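Local coordinates for pentatricopeptide repeat-containing protein 10, chloroplastic (Zea mays, PDB 4M59), which binds two similar intergenic chloroplast RNA sites, at atpH and psaJ, and acts as a barrier to RNA decay that stabilises the messages, at residues A57-A62 and C90-E95; T319-L324 and T349-T354; S331-M336 and S362-M367; R507-M512 and S536-N541. The protein carries 4 engineered substitutions. All blocks are in the same frame, centred on the assembly; numbering follows the deposited sequence.

Interaction 1: A57-A62 and C90-E95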
# COMPACT_ATOMS: atom_id res chain seq x y z
N ALA A 57 -18.88 -33.00 11.14
CA ALA A 57 -18.14 -34.22 11.26
C ALA A 57 -19.04 -35.38 11.60
O ALA A 57 -18.81 -36.51 11.19
CB ALA A 57 -17.09 -34.07 12.31
N LEU A 58 -20.08 -35.10 12.39
CA LEU A 58 -21.04 -36.12 12.78
C LEU A 58 -21.88 -36.51 11.58
O LEU A 58 -22.15 -37.68 11.34
CB LEU A 58 -21.93 -35.61 13.91
CG LEU A 58 -22.89 -36.62 14.54
CD1 LEU A 58 -22.14 -37.87 14.97
CD2 LEU A 58 -23.61 -36.00 15.72
N LEU A 59 -22.29 -35.50 10.82
CA LEU A 59 -23.06 -35.70 9.61
C LEU A 59 -22.35 -36.67 8.71
O LEU A 59 -22.92 -37.62 8.22
CB LEU A 59 -23.20 -34.38 8.90
CG LEU A 59 -24.58 -33.93 8.46
CD1 LEU A 59 -24.40 -33.04 7.29
CD2 LEU A 59 -25.44 -35.09 8.10
N ARG A 60 -21.07 -36.38 8.48
CA ARG A 60 -20.24 -37.22 7.63
C ARG A 60 -20.09 -38.60 8.25
O ARG A 60 -20.03 -39.60 7.55
CB ARG A 60 -18.87 -36.58 7.42
CG ARG A 60 -18.92 -35.09 7.14
CD ARG A 60 -17.81 -34.67 6.18
NE ARG A 60 -18.21 -34.86 4.79
CZ ARG A 60 -18.26 -33.87 3.90
NH1 ARG A 60 -17.94 -32.64 4.25
NH2 ARG A 60 -18.63 -34.13 2.65
N TRP A 61 -20.03 -38.64 9.58
CA TRP A 61 -19.94 -39.91 10.27
C TRP A 61 -21.21 -40.66 10.09
O TRP A 61 -21.23 -41.74 9.51
CB TRP A 61 -19.70 -39.72 11.76
CG TRP A 61 -19.58 -41.01 12.48
CD1 TRP A 61 -18.48 -41.80 12.53
CD2 TRP A 61 -20.59 -41.68 13.23
NE1 TRP A 61 -18.74 -42.92 13.27
CE2 TRP A 61 -20.03 -42.87 13.71
CE3 TRP A 61 -21.91 -41.39 13.54
CZ2 TRP A 61 -20.75 -43.76 14.50
CZ3 TRP A 61 -22.62 -42.28 14.30
CH2 TRP A 61 -22.04 -43.45 14.78
N ALA A 62 -22.29 -40.08 10.60
CA ALA A 62 -23.61 -40.68 10.52
C ALA A 62 -23.94 -41.07 9.10
O ALA A 62 -24.43 -42.15 8.84
CB ALA A 62 -24.64 -39.73 11.06
N CYS A 90 -20.21 -27.03 -0.58
CA CYS A 90 -19.86 -27.57 -1.88
C CYS A 90 -19.20 -28.91 -1.69
O CYS A 90 -19.04 -29.67 -2.61
CB CYS A 90 -18.93 -26.64 -2.64
SG CYS A 90 -19.64 -25.08 -3.10
N ALA A 91 -18.82 -29.18 -0.45
CA ALA A 91 -18.20 -30.44 -0.12
C ALA A 91 -19.25 -31.50 0.01
O ALA A 91 -19.13 -32.58 -0.55
CB ALA A 91 -17.47 -30.30 1.16
N LEU A 92 -20.29 -31.18 0.78
CA LEU A 92 -21.42 -32.06 1.00
C LEU A 92 -22.07 -32.42 -0.30
O LEU A 92 -22.58 -33.51 -0.48
CB LEU A 92 -22.44 -31.35 1.85
CG LEU A 92 -21.91 -30.98 3.21
CD1 LEU A 92 -22.89 -30.11 3.93
CD2 LEU A 92 -21.68 -32.24 3.99
N LEU A 93 -22.05 -31.47 -1.22
CA LEU A 93 -22.57 -31.70 -2.53
C LEU A 93 -21.71 -32.73 -3.24
O LEU A 93 -22.19 -33.49 -4.06
CB LEU A 93 -22.54 -30.40 -3.29
CG LEU A 93 -22.86 -30.49 -4.77
CD1 LEU A 93 -24.31 -30.29 -4.95
CD2 LEU A 93 -22.09 -29.46 -5.48
N ASP A 94 -20.41 -32.69 -2.96
CA ASP A 94 -19.45 -33.49 -3.71
C ASP A 94 -19.24 -34.90 -3.14
O ASP A 94 -18.96 -35.83 -3.89
CB ASP A 94 -18.12 -32.75 -3.83
CG ASP A 94 -18.21 -31.54 -4.73
OD1 ASP A 94 -18.98 -31.58 -5.71
OD2 ASP A 94 -17.50 -30.55 -4.47
N GLU A 95 -19.37 -35.04 -1.83
CA GLU A 95 -19.20 -36.34 -1.19
C GLU A 95 -20.54 -37.06 -1.05
O GLU A 95 -20.65 -38.24 -1.37
CB GLU A 95 -18.46 -36.20 0.15
CG GLU A 95 -19.34 -36.19 1.39
CD GLU A 95 -18.86 -37.19 2.44
OE1 GLU A 95 -18.28 -36.75 3.45
OE2 GLU A 95 -19.07 -38.40 2.24
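R60 lays one face of its guanidinium over the methyl CD2 of L92, which sits 3.6 Å above that plane and off toward its rim. The same group turns its edge to E95. NE and NH2 both point at a single carboxylate oxygen, OE1, and the guanidinium and carboxylate planes are only 15° apart, so the charged groups meet nearly flat. The pair is a salt bridge, but the distance from R60 NE to E95 OE1, 2.3 Å, is very short and the exact placing of the two groups is doubtful; the second arm, R60 NH2 to E95 OE1 at 2.8 Å, is weak. R60 holds CG beside its backbone N (chi1 -44°), then bends at chi2 and chi3, which carries the guanidinium across to the other helix. There A91 lies at its edge too, with A91 O 3.6 Å from R60 NH2. L59 CD1 comes to 4.4 Å from L92 CD2, a loose apolar touch.

The two helices run almost parallel, 7° apart, with short-segment axes 12.3 Å from each other. That spacing is wide for direct packing: helix 70-82 comes between them in the chain, and L73 touches both L59 and L92. This alternation of parallel, next-but-one helices belongs to the alpha-alpha solenoid of the pentatricopeptide repeat fold.

With E95 exposed and the leucines buried, the long arm of R60 spans the gap between these helices, its charge answered at the surface end by one carboxylate oxygen and its flat face resting on hydrocarbon.

Interaction 2: T319-L324 and T349-T354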
# COMPACT_ATOMS: atom_id res chain seq x y z
N THR A 319 -14.55 19.11 7.39
CA THR A 319 -14.59 19.11 5.94
C THR A 319 -13.24 19.52 5.37
O THR A 319 -12.74 18.92 4.44
CB THR A 319 -15.65 20.08 5.44
OG1 THR A 319 -16.86 19.85 6.16
CG2 THR A 319 -15.89 19.87 3.99
N TYR A 320 -12.64 20.54 5.96
CA TYR A 320 -11.34 21.02 5.52
C TYR A 320 -10.25 20.00 5.75
O TYR A 320 -9.44 19.77 4.86
CB TYR A 320 -11.01 22.34 6.20
CG TYR A 320 -11.42 23.58 5.45
CD1 TYR A 320 -10.77 23.95 4.30
CD2 TYR A 320 -12.42 24.40 5.91
CE1 TYR A 320 -11.13 25.08 3.62
CE2 TYR A 320 -12.78 25.52 5.24
CZ TYR A 320 -12.13 25.86 4.09
OH TYR A 320 -12.48 26.99 3.40
N ASN A 321 -10.20 19.40 6.93
CA ASN A 321 -9.19 18.39 7.21
C ASN A 321 -9.27 17.26 6.23
O ASN A 321 -8.28 16.68 5.85
CB ASN A 321 -9.38 17.79 8.60
CG ASN A 321 -9.37 18.81 9.67
OD1 ASN A 321 -9.91 18.60 10.74
ND2 ASN A 321 -8.73 19.93 9.40
N LEU A 322 -10.49 16.94 5.86
CA LEU A 322 -10.76 15.90 4.91
C LEU A 322 -10.05 16.23 3.62
O LEU A 322 -9.38 15.40 3.04
CB LEU A 322 -12.27 15.82 4.69
CG LEU A 322 -12.91 14.79 3.79
CD1 LEU A 322 -14.17 14.37 4.43
CD2 LEU A 322 -13.22 15.35 2.43
N VAL A 323 -10.19 17.47 3.19
CA VAL A 323 -9.61 17.92 1.94
C VAL A 323 -8.10 17.99 2.04
O VAL A 323 -7.39 17.64 1.11
CB VAL A 323 -10.13 19.30 1.57
CG1 VAL A 323 -9.61 19.71 0.23
CG2 VAL A 323 -11.63 19.28 1.54
N LEU A 324 -7.61 18.45 3.18
CA LEU A 324 -6.19 18.55 3.41
C LEU A 324 -5.54 17.19 3.36
O LEU A 324 -4.47 17.03 2.78
CB LEU A 324 -5.93 19.21 4.76
CG LEU A 324 -6.32 20.68 4.82
CD1 LEU A 324 -6.28 21.20 6.21
CD2 LEU A 324 -5.40 21.48 3.96
N THR A 349 -11.27 27.74 12.23
CA THR A 349 -10.05 27.66 12.99
C THR A 349 -9.63 26.22 13.16
O THR A 349 -10.42 25.39 13.58
CB THR A 349 -10.22 28.29 14.35
OG1 THR A 349 -11.51 27.96 14.86
CG2 THR A 349 -10.15 29.78 14.21
N PRO A 350 -8.39 25.93 12.81
CA PRO A 350 -7.79 24.61 12.81
C PRO A 350 -7.86 23.96 14.17
O PRO A 350 -8.01 24.62 15.17
CB PRO A 350 -6.34 24.90 12.47
CG PRO A 350 -6.40 26.07 11.67
CD PRO A 350 -7.45 26.92 12.27
N ASN A 351 -7.74 22.64 14.17
CA ASN A 351 -7.72 21.89 15.39
C ASN A 351 -6.50 21.00 15.39
O ASN A 351 -5.71 21.06 14.47
CB ASN A 351 -8.99 21.06 15.52
CG ASN A 351 -9.37 20.38 14.24
OD1 ASN A 351 -10.48 19.87 14.11
ND2 ASN A 351 -8.47 20.36 13.29
N ARG A 352 -6.36 20.19 16.43
CA ARG A 352 -5.21 19.31 16.57
C ARG A 352 -5.15 18.30 15.43
O ARG A 352 -4.13 17.67 15.19
CB ARG A 352 -5.26 18.57 17.91
CG ARG A 352 -5.71 19.43 19.08
CD ARG A 352 -7.11 19.07 19.54
NE ARG A 352 -7.11 18.42 20.85
CZ ARG A 352 -8.19 18.26 21.61
NH1 ARG A 352 -9.37 18.71 21.19
NH2 ARG A 352 -8.09 17.65 22.78
N VAL A 353 -6.27 18.16 14.74
CA VAL A 353 -6.40 17.22 13.65
C VAL A 353 -5.95 17.88 12.38
O VAL A 353 -5.36 17.27 11.53
CB VAL A 353 -7.85 16.83 13.47
CG1 VAL A 353 -7.97 15.74 12.45
CG2 VAL A 353 -8.43 16.39 14.78
N THR A 354 -6.26 19.16 12.28
CA THR A 354 -5.86 19.96 11.16
C THR A 354 -4.36 20.00 11.07
O THR A 354 -3.80 19.72 10.04
CB THR A 354 -6.40 21.36 11.29
OG1 THR A 354 -7.82 21.32 11.25
CG2 THR A 354 -5.91 22.21 10.16
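N321 reaches from helix 317-328 to T354, in the first turn of helix 352-359, and this polar link dominates the contact. N321 ND2 donates to T354 OG1 at 2.5 Å with an N-H...O angle of 146°; the length is doubtful, since OG1 is crowded in the model. The two side chains meet at about a right angle. The T354 hydroxyl lies beside its own backbone N (chi1 -64°), where it also faces back to the start of its helix: N351 N, at the N-cap, gives OG1 a weak bond of 3.2 Å. That is consistent with the backbone half of a capping box, so one hydroxyl would serve both the cap and the neighbouring helix.

The apolar part is small. The same T354 torsion sends CG2 to the other side, 4.1 Å from L324 CD1. Separately, V353 packs against the amide, its CB 3.9 Å from N321 OD1. Around this, V317 touches both N351 and T354, while V353 packs on S560 of the second subunit.

An alanine at N321 is likely to leave the T354 hydroxyl without its donor from the neighbouring helix and open a gap beside V353.

In this contact between predicted repeats 8 and 9, the amide NH2 of the buried asparagine probably finds its acceptor in a first-turn threonine, tying the start of one helix to the flank of another.

Interaction 3: S331-M336 and S362-M367. Engineered in segment 362-367: S362 (natural residue Cys). With nucleotides of chain C.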
# COMPACT_ATOMS: atom_id res chain seq x y z
N SER A 331 1.08 15.55 -1.25
CA SER A 331 2.04 16.49 -0.73
C SER A 331 1.98 17.80 -1.46
O SER A 331 2.99 18.38 -1.81
CB SER A 331 3.44 15.93 -0.85
OG SER A 331 3.85 15.96 -2.19
N ARG A 332 0.77 18.28 -1.71
CA ARG A 332 0.60 19.52 -2.43
C ARG A 332 0.73 20.68 -1.48
O ARG A 332 -0.24 21.32 -1.13
CB ARG A 332 -0.73 19.54 -3.18
CG ARG A 332 -0.68 18.77 -4.51
CD ARG A 332 -2.00 18.10 -4.86
NE ARG A 332 -2.90 18.96 -5.62
CZ ARG A 332 -3.19 18.79 -6.90
NH1 ARG A 332 -4.03 19.62 -7.51
NH2 ARG A 332 -2.66 17.78 -7.58
N PHE A 333 1.96 20.93 -1.05
CA PHE A 333 2.26 21.92 -0.02
C PHE A 333 1.59 23.28 -0.20
O PHE A 333 0.83 23.72 0.66
CB PHE A 333 3.77 22.10 0.13
CG PHE A 333 4.51 20.81 0.32
CD1 PHE A 333 3.93 19.75 0.99
CD2 PHE A 333 5.79 20.65 -0.18
CE1 PHE A 333 4.61 18.56 1.16
CE2 PHE A 333 6.48 19.46 -0.01
CZ PHE A 333 5.88 18.41 0.66
N THR A 334 1.90 23.96 -1.30
CA THR A 334 1.46 25.33 -1.48
C THR A 334 -0.04 25.50 -1.36
O THR A 334 -0.51 26.44 -0.74
CB THR A 334 1.93 25.86 -2.81
OG1 THR A 334 3.35 25.78 -2.86
CG2 THR A 334 1.53 27.29 -2.96
N VAL A 335 -0.78 24.59 -1.97
CA VAL A 335 -2.23 24.62 -1.92
C VAL A 335 -2.75 24.26 -0.53
O VAL A 335 -3.74 24.81 -0.06
CB VAL A 335 -2.84 23.68 -2.97
CG1 VAL A 335 -4.17 23.16 -2.54
CG2 VAL A 335 -2.97 24.40 -4.29
N MET A 336 -2.06 23.35 0.13
CA MET A 336 -2.39 23.03 1.50
C MET A 336 -2.28 24.27 2.36
O MET A 336 -3.12 24.53 3.20
CB MET A 336 -1.47 21.93 2.02
CG MET A 336 -1.71 20.59 1.39
SD MET A 336 -0.54 19.32 1.85
CE MET A 336 -1.19 18.87 3.43
N SER A 362 3.43 13.59 2.80
CA SER A 362 4.33 12.65 2.15
C SER A 362 5.68 13.29 1.86
O SER A 362 5.75 14.35 1.23
CB SER A 362 3.71 12.12 0.87
OG SER A 362 2.35 12.52 0.76
N GLY A 363 6.75 12.65 2.31
CA GLY A 363 8.09 13.14 2.08
C GLY A 363 8.29 13.60 0.65
O GLY A 363 7.70 13.04 -0.28
N LYS A 364 9.12 14.62 0.46
CA LYS A 364 9.38 15.16 -0.87
C LYS A 364 10.35 16.33 -0.81
O LYS A 364 10.97 16.58 0.22
CB LYS A 364 8.07 15.60 -1.52
CG LYS A 364 8.18 15.87 -3.01
CD LYS A 364 7.29 17.03 -3.42
CE LYS A 364 6.07 16.55 -4.20
NZ LYS A 364 5.53 17.62 -5.09
N ARG A 365 10.49 17.03 -1.93
CA ARG A 365 11.40 18.17 -2.02
C ARG A 365 10.74 19.44 -1.53
O ARG A 365 9.61 19.75 -1.90
CB ARG A 365 11.88 18.35 -3.46
CG ARG A 365 13.23 19.03 -3.59
CD ARG A 365 13.25 19.97 -4.78
NE ARG A 365 14.01 19.42 -5.90
CZ ARG A 365 15.10 19.98 -6.40
NH1 ARG A 365 15.56 21.11 -5.90
NH2 ARG A 365 15.73 19.41 -7.42
N GLY A 366 11.45 20.19 -0.69
CA GLY A 366 10.94 21.44 -0.16
C GLY A 366 9.96 21.25 0.97
O GLY A 366 9.19 22.16 1.30
N MET A 367 9.98 20.07 1.58
CA MET A 367 9.07 19.76 2.67
C MET A 367 9.48 20.45 3.96
O MET A 367 8.64 20.80 4.79
CB MET A 367 9.01 18.25 2.89
CG MET A 367 8.37 17.84 4.21
SD MET A 367 8.13 16.06 4.36
CE MET A 367 7.57 15.94 6.05
P U C 8 7.03 6.43 -1.60
OP1 U C 8 6.66 5.24 -0.80
OP2 U C 8 5.97 7.34 -2.10
O5' U C 8 8.07 7.29 -0.75
C5' U C 8 9.11 6.64 0.02
C4' U C 8 9.56 7.53 1.15
O4' U C 8 10.52 8.49 0.65
C3' U C 8 8.45 8.33 1.84
O3' U C 8 8.61 8.32 3.25
C2' U C 8 8.60 9.73 1.24
O2' U C 8 8.21 10.75 2.13
C1' U C 8 10.10 9.80 0.96
N1 U C 8 10.43 10.67 -0.18
C2 U C 8 11.50 11.54 -0.04
O2 U C 8 12.16 11.61 0.98
N3 U C 8 11.75 12.32 -1.14
C4 U C 8 11.06 12.32 -2.34
O4 U C 8 11.42 13.09 -3.23
C5 U C 8 9.97 11.40 -2.40
C6 U C 8 9.70 10.62 -1.34
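A turn on the RNA-facing side of the solenoid, the type II beta turn from K364 to M367, takes the edge of the F333 ring. R365 O lies in the ring plane, 3.7 Å from F333 CE2, and S362 O approaches near CZ, so two carbonyl oxygens lie at the slightly positive rim. M367 adds hydrocarbon, its CB 3.8 Å from F333 CZ. F333 holds CG beside its backbone N (chi1 -52°), which sends the ring away from the start of helix 333-346 into the turn, and Y370 stacks on it. K364 NZ hangs over the ring at 5.9 Å from its centroid, 25° off the normal, at most a weak cation-pi attraction.

S331 ends the preceding helix in a Schellman motif and presses CB to within 3.5 Å of S362 O while its OG meets K364 CE. Its carbonyl O lies 3.2 Å above the F333 ring plane, toward the rim. Helix ends and the loop after helix 352-359 thus meet between predicted repeats 8 and 9, where this loop of the PPR solenoid lies against the RNA.

The far side of the loop faces U8 of chain C: K364 CA is 3.6 Å from U8 C4, and G363 runs along the ribose, its modelled approach to O2' too close to be trusted. S362, an engineered serine in place of cysteine, bonds through OG to G328 O. R365 leaves the backbone away from the helix; its guanidinium makes a salt bridge to another phosphate and a weak, long ion pair with D149 of the second subunit.

Interaction 4: R507-M512 and S536-N541. With nucleotides of chain C.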
# COMPACT_ATOMS: atom_id res chain seq x y z
N ARG A 507 29.68 -3.97 1.45
CA ARG A 507 30.33 -5.09 0.78
C ARG A 507 30.77 -6.18 1.74
O ARG A 507 31.88 -6.67 1.65
CB ARG A 507 31.53 -4.62 -0.02
CG ARG A 507 31.25 -3.42 -0.88
CD ARG A 507 30.92 -3.81 -2.30
NE ARG A 507 29.60 -3.33 -2.69
CZ ARG A 507 29.33 -2.07 -3.02
NH1 ARG A 507 30.28 -1.16 -3.00
NH2 ARG A 507 28.10 -1.73 -3.36
N ARG A 508 29.90 -6.56 2.65
CA ARG A 508 30.19 -7.67 3.54
C ARG A 508 29.50 -8.91 3.07
O ARG A 508 28.42 -9.23 3.54
CB ARG A 508 29.72 -7.36 4.95
CG ARG A 508 30.75 -6.68 5.78
CD ARG A 508 31.04 -7.51 6.99
NE ARG A 508 29.99 -7.41 7.98
CZ ARG A 508 29.71 -8.37 8.84
NH1 ARG A 508 30.40 -9.49 8.81
NH2 ARG A 508 28.75 -8.22 9.73
N LEU A 509 30.13 -9.62 2.15
CA LEU A 509 29.56 -10.83 1.58
C LEU A 509 29.20 -11.87 2.63
O LEU A 509 28.13 -12.46 2.59
CB LEU A 509 30.55 -11.46 0.61
CG LEU A 509 30.31 -12.94 0.40
CD1 LEU A 509 30.10 -13.19 -1.06
CD2 LEU A 509 31.48 -13.71 0.93
N ASP A 510 30.11 -12.08 3.55
CA ASP A 510 29.94 -13.05 4.59
C ASP A 510 28.65 -12.79 5.32
O ASP A 510 27.85 -13.69 5.52
CB ASP A 510 31.08 -12.90 5.57
CG ASP A 510 31.22 -11.48 6.05
OD1 ASP A 510 30.46 -10.63 5.55
OD2 ASP A 510 32.08 -11.21 6.91
N GLY A 511 28.44 -11.53 5.68
CA GLY A 511 27.35 -11.17 6.56
C GLY A 511 26.01 -11.14 5.88
O GLY A 511 24.99 -11.00 6.53
N MET A 512 26.02 -11.25 4.56
CA MET A 512 24.79 -11.28 3.80
C MET A 512 24.32 -12.71 3.66
O MET A 512 23.15 -13.02 3.83
CB MET A 512 25.00 -10.68 2.42
CG MET A 512 25.28 -9.21 2.44
SD MET A 512 25.91 -8.56 0.90
CE MET A 512 24.47 -8.72 -0.12
N SER A 536 24.32 -9.20 -7.24
CA SER A 536 25.33 -8.22 -7.58
C SER A 536 26.58 -8.39 -6.75
O SER A 536 27.67 -8.11 -7.20
CB SER A 536 24.80 -6.81 -7.39
OG SER A 536 25.79 -5.86 -7.71
N ILE A 537 26.41 -8.86 -5.52
CA ILE A 537 27.57 -9.06 -4.68
C ILE A 537 28.37 -10.26 -5.15
O ILE A 537 29.59 -10.22 -5.13
CB ILE A 537 27.18 -9.18 -3.19
CG1 ILE A 537 28.42 -9.15 -2.32
CG2 ILE A 537 26.40 -10.43 -2.92
CD1 ILE A 537 29.26 -7.94 -2.54
N TYR A 538 27.69 -11.31 -5.60
CA TYR A 538 28.38 -12.48 -6.10
C TYR A 538 29.03 -12.13 -7.42
O TYR A 538 30.09 -12.62 -7.76
CB TYR A 538 27.41 -13.64 -6.31
CG TYR A 538 26.88 -14.28 -5.05
CD1 TYR A 538 27.58 -14.20 -3.86
CD2 TYR A 538 25.69 -14.96 -5.06
CE1 TYR A 538 27.09 -14.79 -2.72
CE2 TYR A 538 25.20 -15.54 -3.92
CZ TYR A 538 25.90 -15.45 -2.75
OH TYR A 538 25.40 -16.04 -1.63
N ALA A 539 28.36 -11.27 -8.17
CA ALA A 539 28.86 -10.89 -9.47
C ALA A 539 30.04 -9.97 -9.31
O ALA A 539 30.96 -10.00 -10.11
CB ALA A 539 27.79 -10.21 -10.26
N LYS A 540 30.03 -9.16 -8.27
CA LYS A 540 31.14 -8.26 -8.02
C LYS A 540 32.40 -9.02 -7.66
O LYS A 540 33.49 -8.46 -7.64
CB LYS A 540 30.79 -7.23 -6.96
CG LYS A 540 30.02 -6.06 -7.51
CD LYS A 540 29.56 -5.13 -6.41
CE LYS A 540 28.70 -4.03 -6.97
NZ LYS A 540 28.22 -3.12 -5.91
N ASN A 541 32.25 -10.31 -7.37
CA ASN A 541 33.37 -11.22 -7.33
C ASN A 541 33.19 -12.22 -8.46
O ASN A 541 32.33 -12.06 -9.30
CB ASN A 541 33.46 -11.90 -5.98
CG ASN A 541 33.28 -10.94 -4.84
OD1 ASN A 541 32.47 -10.03 -4.92
ND2 ASN A 541 34.05 -11.11 -3.79
P U C 15 24.92 -0.03 -6.12
OP1 U C 15 24.18 -0.80 -5.09
OP2 U C 15 26.35 0.32 -5.90
O5' U C 15 24.80 -0.82 -7.50
C5' U C 15 25.21 -2.20 -7.59
C4' U C 15 24.91 -2.75 -8.97
O4' U C 15 23.56 -2.38 -9.36
C3' U C 15 25.78 -2.22 -10.10
O3' U C 15 27.00 -2.94 -10.17
C2' U C 15 24.91 -2.48 -11.32
O2' U C 15 25.04 -3.80 -11.83
C1' U C 15 23.50 -2.26 -10.77
N1 U C 15 22.96 -0.93 -11.10
C2 U C 15 22.26 -0.80 -12.28
O2 U C 15 22.09 -1.72 -13.06
N3 U C 15 21.78 0.46 -12.53
C4 U C 15 21.92 1.58 -11.74
O4 U C 15 21.43 2.65 -12.10
C5 U C 15 22.65 1.36 -10.53
C6 U C 15 23.13 0.14 -10.26
P U C 16 28.39 -2.15 -10.25
OP1 U C 16 29.48 -3.12 -10.01
OP2 U C 16 28.27 -0.94 -9.40
O5' U C 16 28.45 -1.69 -11.78
C5' U C 16 28.42 -2.66 -12.84
C4' U C 16 28.84 -2.02 -14.14
O4' U C 16 27.72 -1.27 -14.69
C3' U C 16 29.97 -1.01 -14.06
O3' U C 16 31.23 -1.66 -14.16
C2' U C 16 29.72 -0.14 -15.28
O2' U C 16 30.21 -0.70 -16.47
C1' U C 16 28.19 -0.08 -15.30
N1 U C 16 27.64 1.07 -14.57
C2 U C 16 27.47 2.25 -15.26
O2 U C 16 27.76 2.37 -16.44
N3 U C 16 26.96 3.28 -14.52
C4 U C 16 26.60 3.26 -13.19
O4 U C 16 26.15 4.28 -12.67
C5 U C 16 26.80 2.00 -12.55
C6 U C 16 27.30 0.97 -13.24
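The Y538 ring meets L509 edge-on: L509 CD1 lies in the ring plane, 3.8 Å from CE1, with the two side chains crossing at about a right angle. The R507 guanidinium carries K540 NZ over one face, 2.9 Å from NH2. No hydrogen bond joins these two donors, but both belong to a cationic patch at the RNA backbone: R507 NH2 is 3.7 Å from OP2 of U15, chain C, which comes in obliquely, and K540 CE is 3.3 Å from OP1 of U16, chain C. K540 is stretched straight beyond CG, which carries its amine to this spot between the two phosphates. A methionine in place of K540 would probably leave this stretch of phosphates with one positive charge fewer.

Apart from the charges the contact is apolar. M512 CE touches I537 CG2 at 3.8 Å, and L509 CB approaches I537 CG1 more loosely. I537 puts CG1 anti to its backbone N (chi1 -170°), which aims that branch at L509 and the sulfur of M512. R508 NH1 bonds D510 OD2 at 3.1 Å from above the carboxylate plane, and NH2 pairs with E480.

R507 ends helix 493-504 as the C-prime residue of a Schellman motif, and F504 makes a cation-pi contact with its guanidinium. M512 and K540 pack on F504 too, while Y538 rests on helix 544-555 and bonds through OH to E513 of helix 509-519.

How the interactions relate
Interactions 2 and 3 are neighbours, their centres about 16 Å apart, and interlock along the chain: helix 333-346 of interaction 3 follows helix 317-328 and precedes helix 352-359 of interaction 2, M336 CE packs on L324 O, and both touch the second subunit. Interaction 2 is the buried one, a polar link between helix flank and helix start; interactions 1, 3 and 4 are partly buried. Interaction 3 works through ring edge and carbonyls and faces RNA. Interaction 4 also reaches RNA, but pairs an apolar base with a cationic rim over phosphates. Interaction 1 stands apart in the N-terminal region, about 12 Å from the nucleic acid at nearest atoms, and spends its arginine on a protein carboxylate instead.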